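Local coordinates for protein ribosomal silencing factor RsfS (PDB 2ID1) that probably silences ribosomes by binding ribosomal protein uL14 on the large subunit, blocking subunit association and so repressing translation, at residues I22-T27 against R36-T41. Numbering follows the deposited sequence.
Sequences IIELDT and RMIVAT
Paired hydrogen bonds between Ile23 and Val39 and between Leu25 and Met37 (selenomethionine) join strands 22-26 and 36-41 as an antiparallel beta hairpin at one side of the mixed sheet. Strand 22-26 is outermost within the chain, while 36-41 continues the sheet through backbone bonds to strand 85-90. In the latter pair, Leu25 N reaches Met37 O at 2.8 Å.

The Ile23 and Val39 side chains run next to each other in the same direction, Ile23 CG1 resting 3.9 Å from Val39 CB; Leu25 and Met37 share this face, both touching Trp104. On the face turned to helix 3-16, Ile22 CG1 packs on Ala40 CB at 3.5 Å. Asp26, its CG turned opposite the backbone N (chi1 -169°), sets its carboxylate over one face of the Arg36 guanidinium, toward its rim, and Asp26 OD2 forms a salt bridge to Arg36 NH2 at 2.8 Å. Asp26 OD2 also shares a hydrogen bond with Ser28 OG. Glu24 slants across the bent Arg36 chain, its carboxylate plane turned 32° from the guanidinium.

Backbone bonding thus fixes the register, while Asp26 pairs with the charge of Arg36 at the hairpin's loop end and the more distant Glu24 may help stabilise it.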
loop_
_atom_site.group_PDB
_atom_site.type_symbol
_atom_site.label_atom_id
_atom_site.label_comp_id
_atom_site.label_asym_id
_atom_site.label_seq_id
_atom_site.Cartn_x
_atom_site.Cartn_y
_atom_site.Cartn_z
ATOM N N ILE A 22 -2.180 -3.256 8.017
ATOM C CA ILE A 22 -1.100 -2.443 7.461
ATOM C C ILE A 22 0.274 -3.026 7.829
ATOM O O ILE A 22 0.546 -3.298 8.997
ATOM C CB ILE A 22 -1.192 -1.001 7.976
ATOM C CG1 ILE A 22 -2.555 -0.410 7.622
ATOM C CG2 ILE A 22 -0.084 -0.164 7.369
ATOM C CD1 ILE A 22 -2.771 0.994 8.140
ATOM N N ILE A 23 1.133 -3.216 6.833
ATOM C CA ILE A 23 2.452 -3.774 7.088
ATOM C C ILE A 23 3.561 -3.007 6.381
ATOM O O ILE A 23 3.331 -2.379 5.347
ATOM C CB ILE A 23 2.539 -5.229 6.638
ATOM C CG1 ILE A 23 2.692 -5.294 5.117
ATOM C CG2 ILE A 23 1.281 -5.968 7.069
ATOM C CD1 ILE A 23 2.992 -6.673 4.607
ATOM N N GLU A 24 4.767 -3.081 6.939
ATOM C CA GLU A 24 5.917 -2.388 6.380
ATOM C C GLU A 24 7.069 -3.366 6.179
ATOM O O GLU A 24 7.527 -3.980 7.135
ATOM C CB GLU A 24 6.351 -1.262 7.323
ATOM C CG GLU A 24 7.238 -0.211 6.668
ATOM C CD GLU A 24 7.886 0.731 7.671
ATOM O OE1 GLU A 24 7.174 1.289 8.538
ATOM O OE2 GLU A 24 9.117 0.921 7.592
ATOM N N LEU A 25 7.530 -3.520 4.938
ATOM C CA LEU A 25 8.643 -4.426 4.636
ATOM C C LEU A 25 9.898 -3.667 4.224
ATOM O O LEU A 25 9.826 -2.645 3.545
ATOM C CB LEU A 25 8.270 -5.407 3.524
ATOM C CG LEU A 25 7.251 -6.487 3.890
ATOM C CD1 LEU A 25 6.980 -7.351 2.670
ATOM C CD2 LEU A 25 7.769 -7.338 5.044
ATOM N N ASP A 26 11.047 -4.187 4.633
ATOM C CA ASP A 26 12.326 -3.573 4.322
ATOM C C ASP A 26 12.946 -4.200 3.079
ATOM O O ASP A 26 13.727 -5.139 3.176
ATOM C CB ASP A 26 13.268 -3.755 5.504
ATOM C CG ASP A 26 14.526 -2.933 5.376
ATOM O OD1 ASP A 26 15.413 -3.097 6.237
ATOM O OD2 ASP A 26 14.626 -2.125 4.424
ATOM N N THR A 27 12.611 -3.674 1.912
ATOM C CA THR A 27 13.126 -4.221 0.666
ATOM C C THR A 27 14.554 -3.801 0.370
ATOM O O THR A 27 15.116 -4.144 -0.680
ATOM C CB THR A 27 12.253 -3.795 -0.497
ATOM O OG1 THR A 27 12.188 -2.367 -0.535
ATOM C CG2 THR A 27 10.862 -4.358 -0.337
ATOM N N ARG A 36 11.681 0.948 1.544
ATOM C CA ARG A 36 10.565 0.492 2.357
ATOM C C ARG A 36 9.277 0.379 1.547
ATOM O O ARG A 36 8.982 1.225 0.706
ATOM C CB ARG A 36 10.366 1.448 3.532
ATOM C CG ARG A 36 10.313 0.744 4.871
ATOM C CD ARG A 36 11.535 1.030 5.751
ATOM N NE ARG A 36 12.823 0.766 5.106
ATOM C CZ ARG A 36 13.989 0.758 5.754
ATOM N NH1 ARG A 36 14.020 0.990 7.063
ATOM N NH2 ARG A 36 15.127 0.544 5.098
HETATM N N MSE A 37 8.524 -0.684 1.801
HETATM C CA MSE A 37 7.259 -0.936 1.120
HETATM C C MSE A 37 6.163 -1.099 2.155
HETATM O O MSE A 37 6.400 -1.617 3.239
HETATM C CB MSE A 37 7.327 -2.213 0.296
HETATM C CG MSE A 37 5.971 -2.625 -0.236
HETATM SE SE MSE A 37 6.008 -4.110 -1.463
HETATM C CE MSE A 37 6.576 -3.165 -3.081
ATOM N N ILE A 38 4.956 -0.683 1.810
ATOM C CA ILE A 38 3.837 -0.788 2.734
ATOM C C ILE A 38 2.632 -1.380 2.018
ATOM O O ILE A 38 2.325 -1.000 0.892
ATOM C CB ILE A 38 3.455 0.592 3.286
ATOM C CG1 ILE A 38 4.671 1.235 3.944
ATOM C CG2 ILE A 38 2.310 0.459 4.270
ATOM C CD1 ILE A 38 4.431 2.640 4.401
ATOM N N VAL A 39 1.946 -2.306 2.672
ATOM C CA VAL A 39 0.780 -2.928 2.072
ATOM C C VAL A 39 -0.383 -2.864 3.051
ATOM O O VAL A 39 -0.334 -3.496 4.104
ATOM C CB VAL A 39 1.038 -4.408 1.745
ATOM C CG1 VAL A 39 -0.230 -5.049 1.211
ATOM C CG2 VAL A 39 2.182 -4.540 0.755
ATOM N N ALA A 40 -1.421 -2.098 2.726
ATOM C CA ALA A 40 -2.578 -2.008 3.611
ATOM C C ALA A 40 -3.810 -2.480 2.861
ATOM O O ALA A 40 -3.854 -2.445 1.631
ATOM C CB ALA A 40 -2.761 -0.577 4.114
ATOM N N THR A 41 -4.813 -2.922 3.611
ATOM C CA THR A 41 -6.052 -3.434 3.022
ATOM C C THR A 41 -7.260 -2.512 3.135
ATOM O O THR A 41 -7.477 -1.886 4.165
ATOM C CB THR A 41 -6.439 -4.771 3.671
ATOM O OG1 THR A 41 -5.365 -5.706 3.517
ATOM C CG2 THR A 41 -7.692 -5.342 3.025
#